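PDB 6Y1X: radical SAM domain protein from Methanothrix thermoacetophila, which is the radical SAM enzyme NifB, an iron-sulfur protein that probably builds the carbide-containing cluster precursor of the nitrogenase iron-molybdenum cofactor. Local coordinates for residues N60-Y65 and Y177-Y182; Y103-A108 and Y132-L137; V163-V168 and I195-Q200. All coordinates share one frame; numbering follows the deposited sequence.

Interaction 1: N60-Y65 and Y177-Y182; sequences NIQCKY and YDYVIY. With SF4 (iron/sulfur cluster), chain D; SO4 (sulfate ion), chain F.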
loop_
_atom_site.group_PDB
_atom_site.type_symbol
_atom_site.label_atom_id
_atom_site.label_comp_id
_atom_site.label_asym_id
_atom_site.label_seq_id
_atom_site.Cartn_x
_atom_site.Cartn_y
_atom_site.Cartn_z
ATOM N N ASN A 60 0.337 11.750 5.520
ATOM C CA ASN A 60 1.180 12.080 6.660
ATOM C C ASN A 60 2.669 12.025 6.361
ATOM O O ASN A 60 3.472 12.224 7.275
ATOM C CB ASN A 60 0.851 11.168 7.849
ATOM C CG ASN A 60 0.837 9.694 7.480
ATOM O OD1 ASN A 60 1.142 9.313 6.349
ATOM N ND2 ASN A 60 0.482 8.857 8.446
ATOM N N ILE A 61 3.066 11.753 5.123
ATOM C CA ILE A 61 4.462 11.799 4.724
ATOM C C ILE A 61 4.545 12.519 3.383
ATOM O O ILE A 61 3.530 12.892 2.792
ATOM C CB ILE A 61 5.098 10.393 4.634
ATOM C CG1 ILE A 61 4.510 9.601 3.469
ATOM C CG2 ILE A 61 4.856 9.611 5.920
ATOM C CD1 ILE A 61 5.165 8.243 3.272
ATOM N N GLN A 62 5.765 12.680 2.885
ATOM C CA GLN A 62 5.986 13.210 1.544
ATOM C C GLN A 62 7.097 12.400 0.894
ATOM O O GLN A 62 8.274 12.552 1.242
ATOM C CB GLN A 62 6.331 14.699 1.561
ATOM C CG GLN A 62 6.619 15.259 0.177
ATOM C CD GLN A 62 5.408 15.189 -0.738
ATOM O OE1 GLN A 62 4.402 15.861 -0.514
ATOM N NE2 GLN A 62 5.483 14.333 -1.749
ATOM N N CYS A 63 6.712 11.544 -0.046
ATOM C CA CYS A 63 7.657 10.766 -0.827
ATOM C C CYS A 63 8.283 11.671 -1.879
ATOM O O CYS A 63 7.622 12.566 -2.412
ATOM C CB CYS A 63 6.939 9.603 -1.510
ATOM S SG CYS A 63 6.030 8.515 -0.400
ATOM N N LYS A 64 9.571 11.464 -2.151
ATOM C CA LYS A 64 10.263 12.315 -3.112
ATOM C C LYS A 64 9.864 12.041 -4.556
ATOM O O LYS A 64 10.371 12.727 -5.450
ATOM C CB LYS A 64 11.775 12.170 -2.964
ATOM C CG LYS A 64 12.339 12.726 -1.668
ATOM C CD LYS A 64 13.859 12.597 -1.665
ATOM C CE LYS A 64 14.438 12.776 -0.282
ATOM N NZ LYS A 64 14.415 14.207 0.099
ATOM N N TYR A 65 8.997 11.061 -4.807
ATOM C CA TYR A 65 8.492 10.760 -6.142
ATOM C C TYR A 65 7.029 11.149 -6.309
ATOM O O TYR A 65 6.424 10.824 -7.336
ATOM C CB TYR A 65 8.686 9.279 -6.483
ATOM C CG TYR A 65 8.151 8.311 -5.450
ATOM C CD1 TYR A 65 6.806 7.954 -5.426
ATOM C CD2 TYR A 65 9.004 7.715 -4.530
ATOM C CE1 TYR A 65 6.319 7.060 -4.481
ATOM C CE2 TYR A 65 8.534 6.817 -3.594
ATOM C CZ TYR A 65 7.191 6.496 -3.570
ATOM O OH TYR A 65 6.730 5.595 -2.643
ATOM N N TYR A 177 12.281 10.188 1.349
ATOM C CA TYR A 177 11.207 10.941 1.979
ATOM C C TYR A 177 11.666 12.343 2.355
ATOM O O TYR A 177 12.741 12.515 2.940
ATOM C CB TYR A 177 10.713 10.188 3.210
ATOM C CG TYR A 177 10.262 8.802 2.848
ATOM C CD1 TYR A 177 9.025 8.579 2.260
ATOM C CD2 TYR A 177 11.108 7.718 3.031
ATOM C CE1 TYR A 177 8.626 7.299 1.912
ATOM C CE2 TYR A 177 10.724 6.443 2.678
ATOM C CZ TYR A 177 9.482 6.238 2.120
ATOM O OH TYR A 177 9.110 4.962 1.767
ATOM N N ASP A 178 10.835 13.340 2.040
ATOM C CA ASP A 178 11.096 14.702 2.497
ATOM C C ASP A 178 10.837 14.834 3.989
ATOM O O ASP A 178 11.627 15.453 4.712
ATOM C CB ASP A 178 10.205 15.699 1.750
ATOM C CG ASP A 178 10.761 16.108 0.411
ATOM O OD1 ASP A 178 11.882 15.693 0.057
ATOM O OD2 ASP A 178 10.060 16.863 -0.290
ATOM N N TYR A 179 9.735 14.266 4.469
ATOM C CA TYR A 179 9.351 14.416 5.863
ATOM C C TYR A 179 8.310 13.363 6.197
ATOM O O TYR A 179 7.708 12.753 5.312
ATOM C CB TYR A 179 8.813 15.827 6.156
ATOM C CG TYR A 179 7.542 16.206 5.422
ATOM C CD1 TYR A 179 6.302 15.722 5.829
ATOM C CD2 TYR A 179 7.582 17.052 4.323
ATOM C CE1 TYR A 179 5.146 16.068 5.161
ATOM C CE2 TYR A 179 6.428 17.407 3.654
ATOM C CZ TYR A 179 5.213 16.911 4.075
ATOM O OH TYR A 179 4.058 17.256 3.404
ATOM N N VAL A 180 8.097 13.179 7.496
ATOM C CA VAL A 180 6.971 12.416 8.016
ATOM C C VAL A 180 6.322 13.256 9.103
ATOM O O VAL A 180 6.988 14.034 9.795
ATOM C CB VAL A 180 7.377 11.027 8.568
ATOM C CG1 VAL A 180 8.210 10.249 7.550
ATOM C CG2 VAL A 180 8.133 11.160 9.871
ATOM N N ILE A 181 5.005 13.121 9.222
ATOM C CA ILE A 181 4.225 13.779 10.264
ATOM C C ILE A 181 3.708 12.680 11.176
ATOM O O ILE A 181 2.903 11.841 10.754
ATOM C CB ILE A 181 3.069 14.609 9.687
ATOM C CG1 ILE A 181 3.584 15.610 8.655
ATOM C CG2 ILE A 181 2.322 15.327 10.806
ATOM C CD1 ILE A 181 2.484 16.217 7.810
ATOM N N TYR A 182 4.175 12.663 12.422
ATOM C CA TYR A 182 3.795 11.606 13.347
ATOM C C TYR A 182 3.463 12.224 14.692
ATOM O O TYR A 182 4.314 12.891 15.289
ATOM C CB TYR A 182 4.922 10.578 13.494
ATOM C CG TYR A 182 4.552 9.414 14.373
ATOM C CD1 TYR A 182 3.506 8.571 14.023
ATOM C CD2 TYR A 182 5.241 9.154 15.550
ATOM C CE1 TYR A 182 3.151 7.504 14.821
ATOM C CE2 TYR A 182 4.895 8.088 16.352
ATOM C CZ TYR A 182 3.849 7.265 15.982
ATOM O OH TYR A 182 3.494 6.200 16.775
HETATM FE FE1 SF4 D . 2.222 10.643 -2.040
HETATM FE FE2 SF4 D . 3.792 9.016 -0.575
HETATM FE FE3 SF4 D . 1.324 8.173 -1.364
HETATM FE FE4 SF4 D . 1.577 10.100 0.550
HETATM S S1 SF4 D . 2.253 7.908 0.725
HETATM S S2 SF4 D . 0.129 10.136 -1.235
HETATM S S3 SF4 D . 3.429 11.252 -0.178
HETATM S S4 SF4 D . 3.104 8.637 -2.738
HETATM S S SO4 F . 16.553 17.161 -1.261
HETATM O O1 SO4 F . 15.608 17.955 -0.479
HETATM O O2 SO4 F . 15.969 15.862 -1.581
HETATM O O3 SO4 F . 16.860 17.871 -2.499
HETATM O O4 SO4 F . 17.780 16.961 -0.493
HETATM O O HOH W 1 0.678 10.376 11.036
HETATM O O HOH W 2 2.019 15.126 1.631
HETATM O O HOH W 3 4.460 18.309 1.035
HETATM O O HOH W 4 15.511 13.560 3.027
#

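Interaction 2: Y103-A108 and Y132-L137; sequences YIKVVA and YPHLIL. With SF4 (iron/sulfur cluster), chain C.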
loop_
_atom_site.group_PDB
_atom_site.type_symbol
_atom_site.label_atom_id
_atom_site.label_comp_id
_atom_site.label_asym_id
_atom_site.label_seq_id
_atom_site.Cartn_x
_atom_site.Cartn_y
_atom_site.Cartn_z
ATOM N N TYR A 103 -18.650 -9.384 -10.548
ATOM C CA TYR A 103 -17.312 -9.937 -10.404
ATOM C C TYR A 103 -16.516 -9.283 -9.287
ATOM O O TYR A 103 -15.369 -9.681 -9.055
ATOM C CB TYR A 103 -16.521 -9.790 -11.711
ATOM C CG TYR A 103 -17.364 -9.797 -12.964
ATOM C CD1 TYR A 103 -17.902 -8.619 -13.466
ATOM C CD2 TYR A 103 -17.596 -10.975 -13.664
ATOM C CE1 TYR A 103 -18.662 -8.617 -14.621
ATOM C CE2 TYR A 103 -18.353 -10.984 -14.819
ATOM C CZ TYR A 103 -18.884 -9.803 -15.294
ATOM O OH TYR A 103 -19.639 -9.800 -16.444
ATOM N N ILE A 104 -17.077 -8.290 -8.605
ATOM C CA ILE A 104 -16.331 -7.515 -7.620
ATOM C C ILE A 104 -16.214 -8.328 -6.335
ATOM O O ILE A 104 -17.220 -8.643 -5.691
ATOM C CB ILE A 104 -17.003 -6.160 -7.359
ATOM C CG1 ILE A 104 -17.182 -5.410 -8.681
ATOM C CG2 ILE A 104 -16.182 -5.342 -6.373
ATOM C CD1 ILE A 104 -15.886 -5.021 -9.358
ATOM N N LYS A 105 -14.980 -8.671 -5.957
ATOM C CA LYS A 105 -14.724 -9.428 -4.738
ATOM C C LYS A 105 -14.092 -8.603 -3.628
ATOM O O LYS A 105 -14.192 -8.994 -2.461
ATOM C CB LYS A 105 -13.803 -10.621 -5.036
ATOM C CG LYS A 105 -14.396 -11.693 -5.941
ATOM C CD LYS A 105 -15.647 -12.321 -5.354
ATOM C CE LYS A 105 -16.209 -13.382 -6.293
ATOM N NZ LYS A 105 -17.592 -13.798 -5.926
ATOM N N VAL A 106 -13.464 -7.476 -3.958
ATOM C CA VAL A 106 -12.653 -6.710 -3.019
ATOM C C VAL A 106 -13.097 -5.256 -3.038
ATOM O O VAL A 106 -13.358 -4.685 -4.103
ATOM C CB VAL A 106 -11.148 -6.814 -3.348
ATOM C CG1 VAL A 106 -10.327 -5.982 -2.371
ATOM C CG2 VAL A 106 -10.695 -8.263 -3.324
ATOM N N VAL A 107 -13.166 -4.655 -1.855
ATOM C CA VAL A 107 -13.352 -3.220 -1.696
ATOM C C VAL A 107 -12.199 -2.696 -0.855
ATOM O O VAL A 107 -11.884 -3.260 0.200
ATOM C CB VAL A 107 -14.707 -2.898 -1.041
ATOM C CG1 VAL A 107 -14.776 -1.444 -0.637
ATOM C CG2 VAL A 107 -15.837 -3.230 -1.996
ATOM N N ALA A 108 -11.572 -1.617 -1.312
ATOM C CA ALA A 108 -10.342 -1.161 -0.690
ATOM C C ALA A 108 -10.353 0.352 -0.579
ATOM O O ALA A 108 -11.046 1.053 -1.322
ATOM C CB ALA A 108 -9.105 -1.610 -1.478
ATOM N N TYR A 132 -22.133 -5.510 3.609
ATOM C CA TYR A 132 -21.715 -6.509 2.622
ATOM C C TYR A 132 -20.607 -7.360 3.227
ATOM O O TYR A 132 -19.428 -7.204 2.877
ATOM C CB TYR A 132 -21.239 -5.845 1.329
ATOM C CG TYR A 132 -22.280 -5.004 0.625
ATOM C CD1 TYR A 132 -23.400 -5.588 0.049
ATOM C CD2 TYR A 132 -22.147 -3.624 0.545
ATOM C CE1 TYR A 132 -24.354 -4.822 -0.592
ATOM C CE2 TYR A 132 -23.098 -2.850 -0.098
ATOM C CZ TYR A 132 -24.198 -3.454 -0.663
ATOM O OH TYR A 132 -25.148 -2.690 -1.305
ATOM N N PRO A 133 -20.950 -8.288 4.123
ATOM C CA PRO A 133 -19.913 -9.121 4.762
ATOM C C PRO A 133 -19.162 -10.037 3.808
ATOM O O PRO A 133 -18.091 -10.535 4.174
ATOM C CB PRO A 133 -20.698 -9.932 5.806
ATOM C CG PRO A 133 -22.013 -9.248 5.947
ATOM C CD PRO A 133 -22.293 -8.559 4.657
ATOM N N HIS A 134 -19.687 -10.291 2.607
ATOM C CA HIS A 134 -18.982 -11.155 1.665
ATOM C C HIS A 134 -17.751 -10.483 1.074
ATOM O O HIS A 134 -16.810 -11.173 0.664
ATOM C CB HIS A 134 -19.924 -11.581 0.539
ATOM C CG HIS A 134 -19.280 -12.459 -0.490
ATOM N ND1 HIS A 134 -18.865 -13.746 -0.224
ATOM C CD2 HIS A 134 -18.986 -12.232 -1.793
ATOM C CE1 HIS A 134 -18.339 -14.272 -1.316
ATOM N NE2 HIS A 134 -18.401 -13.375 -2.283
ATOM N N LEU A 135 -17.730 -9.157 1.022
ATOM C CA LEU A 135 -16.620 -8.462 0.391
ATOM C C LEU A 135 -15.335 -8.607 1.199
ATOM O O LEU A 135 -15.336 -8.535 2.431
ATOM C CB LEU A 135 -16.962 -6.984 0.210
ATOM C CG LEU A 135 -17.978 -6.718 -0.901
ATOM C CD1 LEU A 135 -18.487 -5.289 -0.841
ATOM C CD2 LEU A 135 -17.385 -7.026 -2.267
ATOM N N ILE A 136 -14.233 -8.788 0.488
ATOM C CA ILE A 136 -12.916 -8.751 1.105
ATOM C C ILE A 136 -12.539 -7.294 1.304
ATOM O O ILE A 136 -12.581 -6.497 0.361
ATOM C CB ILE A 136 -11.879 -9.483 0.237
ATOM C CG1 ILE A 136 -12.289 -10.942 0.021
ATOM C CG2 ILE A 136 -10.478 -9.359 0.839
ATOM C CD1 ILE A 136 -11.508 -11.641 -1.069
ATOM N N LEU A 137 -12.162 -6.939 2.526
ATOM C CA LEU A 137 -11.811 -5.566 2.848
ATOM C C LEU A 137 -10.296 -5.446 2.887
ATOM O O LEU A 137 -9.615 -6.236 3.549
ATOM C CB LEU A 137 -12.418 -5.137 4.184
ATOM C CG LEU A 137 -13.942 -5.219 4.295
ATOM C CD1 LEU A 137 -14.404 -4.775 5.674
ATOM C CD2 LEU A 137 -14.621 -4.397 3.207
HETATM FE FE1 SF4 C . -3.776 -2.492 -3.215
HETATM FE FE2 SF4 C . -5.263 -4.306 -4.596
HETATM FE FE3 SF4 C . -6.291 -1.870 -3.952
HETATM FE FE4 SF4 C . -5.881 -3.754 -1.986
HETATM S S1 SF4 C . -7.360 -3.896 -3.742
HETATM S S2 SF4 C . -5.369 -1.515 -1.873
HETATM S S3 SF4 C . -3.951 -4.740 -2.756
HETATM S S4 SF4 C . -4.530 -2.270 -5.378
HETATM O O HOH W 5 -15.732 -11.005 -1.852
#

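Interaction 3: V163-V168 and I195-Q200; sequences VTLNAV and ILLDNQ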
loop_
_atom_site.group_PDB
_atom_site.type_symbol
_atom_site.label_atom_id
_atom_site.label_comp_id
_atom_site.label_asym_id
_atom_site.label_seq_id
_atom_site.Cartn_x
_atom_site.Cartn_y
_atom_site.Cartn_z
ATOM N N VAL A 163 1.528 -2.653 2.431
ATOM C CA VAL A 163 2.426 -1.655 2.990
ATOM C C VAL A 163 3.454 -1.342 1.918
ATOM O O VAL A 163 4.043 -2.260 1.340
ATOM C CB VAL A 163 3.108 -2.153 4.279
ATOM C CG1 VAL A 163 4.053 -1.096 4.827
ATOM C CG2 VAL A 163 2.071 -2.573 5.312
ATOM N N THR A 164 3.697 -0.062 1.671
ATOM C CA THR A 164 4.766 0.324 0.760
ATOM C C THR A 164 6.041 0.508 1.571
ATOM O O THR A 164 6.139 1.420 2.399
ATOM C CB THR A 164 4.405 1.579 -0.028
ATOM O OG1 THR A 164 3.310 1.278 -0.901
ATOM C CG2 THR A 164 5.594 2.025 -0.889
ATOM N N LEU A 165 7.015 -0.363 1.330
ATOM C CA LEU A 165 8.261 -0.403 2.085
ATOM C C LEU A 165 9.394 -0.254 1.083
ATOM O O LEU A 165 9.673 -1.178 0.311
ATOM C CB LEU A 165 8.386 -1.701 2.881
ATOM C CG LEU A 165 9.615 -1.873 3.770
ATOM C CD1 LEU A 165 9.659 -0.792 4.831
ATOM C CD2 LEU A 165 9.592 -3.241 4.414
ATOM N N ASN A 166 10.020 0.920 1.071
ATOM C CA ASN A 166 11.018 1.240 0.063
ATOM C C ASN A 166 12.437 1.103 0.585
ATOM O O ASN A 166 13.383 1.244 -0.196
ATOM C CB ASN A 166 10.799 2.664 -0.456
ATOM C CG ASN A 166 9.546 2.786 -1.289
ATOM O OD1 ASN A 166 9.160 1.846 -1.985
ATOM N ND2 ASN A 166 8.890 3.938 -1.211
ATOM N N ALA A 167 12.601 0.860 1.883
ATOM C CA ALA A 167 13.910 0.716 2.497
ATOM C C ALA A 167 13.751 0.031 3.847
ATOM O O ALA A 167 12.775 0.273 4.557
ATOM C CB ALA A 167 14.599 2.075 2.668
ATOM N N VAL A 168 14.713 -0.823 4.190
ATOM C CA VAL A 168 14.868 -1.341 5.544
ATOM C C VAL A 168 16.152 -0.827 6.175
ATOM O O VAL A 168 16.533 -1.269 7.265
ATOM C CB VAL A 168 14.799 -2.877 5.593
ATOM C CG1 VAL A 168 13.408 -3.362 5.189
ATOM C CG2 VAL A 168 15.877 -3.499 4.713
ATOM N N ILE A 195 11.902 6.985 12.152
ATOM C CA ILE A 195 10.562 6.879 12.718
ATOM C C ILE A 195 9.666 6.088 11.782
ATOM O O ILE A 195 8.913 5.205 12.213
ATOM C CB ILE A 195 9.982 8.278 12.993
ATOM C CG1 ILE A 195 10.657 8.920 14.210
ATOM C CG2 ILE A 195 8.461 8.206 13.153
ATOM C CD1 ILE A 195 10.443 10.417 14.297
ATOM N N LEU A 196 9.755 6.373 10.482
ATOM C CA LEU A 196 8.928 5.667 9.516
ATOM C C LEU A 196 9.245 4.180 9.509
ATOM O O LEU A 196 8.344 3.345 9.642
ATOM C CB LEU A 196 9.132 6.260 8.120
ATOM C CG LEU A 196 8.393 5.560 6.976
ATOM C CD1 LEU A 196 6.883 5.630 7.166
ATOM C CD2 LEU A 196 8.794 6.143 5.628
ATOM N N LEU A 197 10.534 3.831 9.409
ATOM C CA LEU A 197 10.901 2.421 9.283
ATOM C C LEU A 197 10.530 1.613 10.520
ATOM O O LEU A 197 10.045 0.480 10.407
ATOM C CB LEU A 197 12.404 2.307 9.037
ATOM C CG LEU A 197 12.975 0.888 8.992
ATOM C CD1 LEU A 197 12.271 0.059 7.927
ATOM C CD2 LEU A 197 14.483 0.896 8.796
ATOM N N ASP A 198 10.796 2.152 11.707
ATOM C CA ASP A 198 10.432 1.439 12.927
ATOM C C ASP A 198 8.933 1.161 12.988
ATOM O O ASP A 198 8.512 0.076 13.407
ATOM C CB ASP A 198 10.940 2.198 14.147
ATOM C CG ASP A 198 12.441 1.996 14.360
ATOM O OD1 ASP A 198 13.244 2.641 13.653
ATOM O OD2 ASP A 198 12.822 1.163 15.209
ATOM N N ASN A 199 8.110 2.129 12.572
ATOM C CA ASN A 199 6.663 1.926 12.574
ATOM C C ASN A 199 6.235 0.929 11.499
ATOM O O ASN A 199 5.372 0.080 11.749
ATOM C CB ASN A 199 5.940 3.260 12.385
ATOM C CG ASN A 199 5.759 4.017 13.690
ATOM O OD1 ASN A 199 6.358 3.676 14.709
ATOM N ND2 ASN A 199 4.929 5.052 13.664
ATOM N N GLN A 200 6.807 1.023 10.296
ATOM C CA GLN A 200 6.492 0.052 9.248
ATOM C C GLN A 200 6.767 -1.373 9.714
ATOM O O GLN A 200 5.933 -2.267 9.540
ATOM C CB GLN A 200 7.296 0.345 7.980
ATOM C CG GLN A 200 6.989 1.665 7.292
ATOM C CD GLN A 200 8.021 2.010 6.226
ATOM O OE1 GLN A 200 9.222 2.026 6.495
ATOM N NE2 GLN A 200 7.556 2.305 5.016
HETATM O O HOH W 6 9.725 3.018 3.170
HETATM O O HOH W 7 11.328 2.691 5.245
#

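Interaction 1: N60-Y65 and Y177-Y182
Q62 lays its CB over one face of the Y179 ring, a CH-pi contact 3.7 Å from the ring centroid, where two antiparallel strands, 61-63 and 177-182, pair beside the radical SAM [4Fe-4S] cluster. Amide and ring planes stand 79° apart, and Q62 NE2 donates to C63 O almost exactly in the amide plane. Q62 OE1 and Y179 OH share a water that lies in the ring plane at its edge. On the other sheet face, I61 CG2 meets V180 CG1 and I61 CD1 reaches Y177 CE1, beside which C63 SG lies at the ring edge. Backbone bonds from I181 N to N60 O and from D178 N to Q62 O zip the strands together. The K64 chain runs extended and then bends at its end (chi4 -75°), which carries NZ to D178 OD1, 2.9 Å away, in a salt bridge that meets the oxygen nearly along its C-O bond. K254 makes a second salt bridge to OD1, Y253 OH hydrogen-bonds OD2, and a sulfate, probably from the crystallisation liquor, accepts from both lysines. A methionine in place of K64 would probably leave D178 OD1 to K254 alone as its lysine partner and remove one donor from the sulfate. C63, whose sulfur is turned beside its own backbone N (chi1 -56°), binds iron FE2 of the cluster through SG at 2.3 Å.

Interaction 2: Y103-A108 and Y132-L137
V107 and L135 meet through branches set by their torsions: V107 has CG1 anti to its backbone N (chi1 169°), which swings CG2 across to L135, and L135 has CG beside its own N (chi1 -73°), which, with chi2 near anti (168°), brings CD1 within 3.5 Å of V107 CG2. The two side chains cross at a slant, and L135 CD2 spreads the other way, over the carbonyl oxygens of I104 and K105. V128 of helix 119-131 touches both V107 and L135. On the opposite face of the sheet, V106 CG2 packs on I136 CB at 3.9 Å, while V106 CG1 lies 3.9 Å from S1 of the iron-sulfur cluster bound by C39, H52, E75 and C138, and A108 CB approaches the same sulfur at 3.7 Å. Strands 104-109 and 136-141 are the parallel partners of a beta-alpha-beta unit in the partial (beta/alpha)6 barrel of radical SAM enzymes, with helix 119-131 as the crossover. The strands begin to pair where a type I turn, Y132 to L135, delivers the chain into the second strand. I136 uses both its backbone N and its O: the N donates to K105 O in the carbonyl plane at 3.0 Å, and the O accepts from V107 N at 2.9 Å, both bonds close to straight. K105 O also accepts a hydrogen bond from a water that donates to H134 O as well, a carbonyl held too by R32. Outside this, K105 NZ lies in the plane of the H134 ring, at its edge, 3.8 Å from NE2.

Interaction 3: V163-V168 and I195-Q200
Helix 189-209 packs against the C-terminal end of strand 160-164 and the loop that follows it in the partial (beta/alpha)6 barrel of radical SAM enzymes, and Q200 and L197, one helical turn apart, face that chain. Q200 runs extended beyond CG, bringing its amide against L165 CD1, which sits 3.3 Å from Q200 OE1 and 3.5 Å from Q200 CD, the two side chains crossing at an angle. With CG anti to the backbone N (chi1 -178°), L165 reaches the helix with CD1, which also meets L197 CD1 at 4.1 Å. L197 forks over the backbone of the loop, with CD1 3.4 Å from A167 O and CD2 3.4 Å from V168 O, so two apolar methyls lie against carbonyl oxygens. The buried polar end of Q200 is held chiefly from elsewhere and by water. Q200 NE2 donates to N142 O and to a water that in turn accepts from N166 N, linking the helix to the loop. N166 reaches on through its side chain to V219 N and to Y65 OH. The amide oxygen of Q200 is met by a second water, a short contact, which also donates to A167 O at 2.9 Å.

In the fold
All three contacts lie in the radical SAM domain. Interaction 2 is nested along the chain inside the loop closed by interaction 1 and closes before interaction 3 opens, while the segments of interactions 1 and 3 alternate. Interactions 1 and 3 have centres 12 Å apart and touch, through Y65 OH with N166 ND2 and Y177 with L196; helix 189-209 thus backs both the small antiparallel sheet and the end of strand 160-164. Interaction 2 lies across the chain's centre, its own centre about 30 Å and 27 Å from those of interactions 1 and 3, yet its strand 136-141 neighbours 160-164 in the parallel sheet. Interactions 1 and 2 each border a different iron-sulfur cluster.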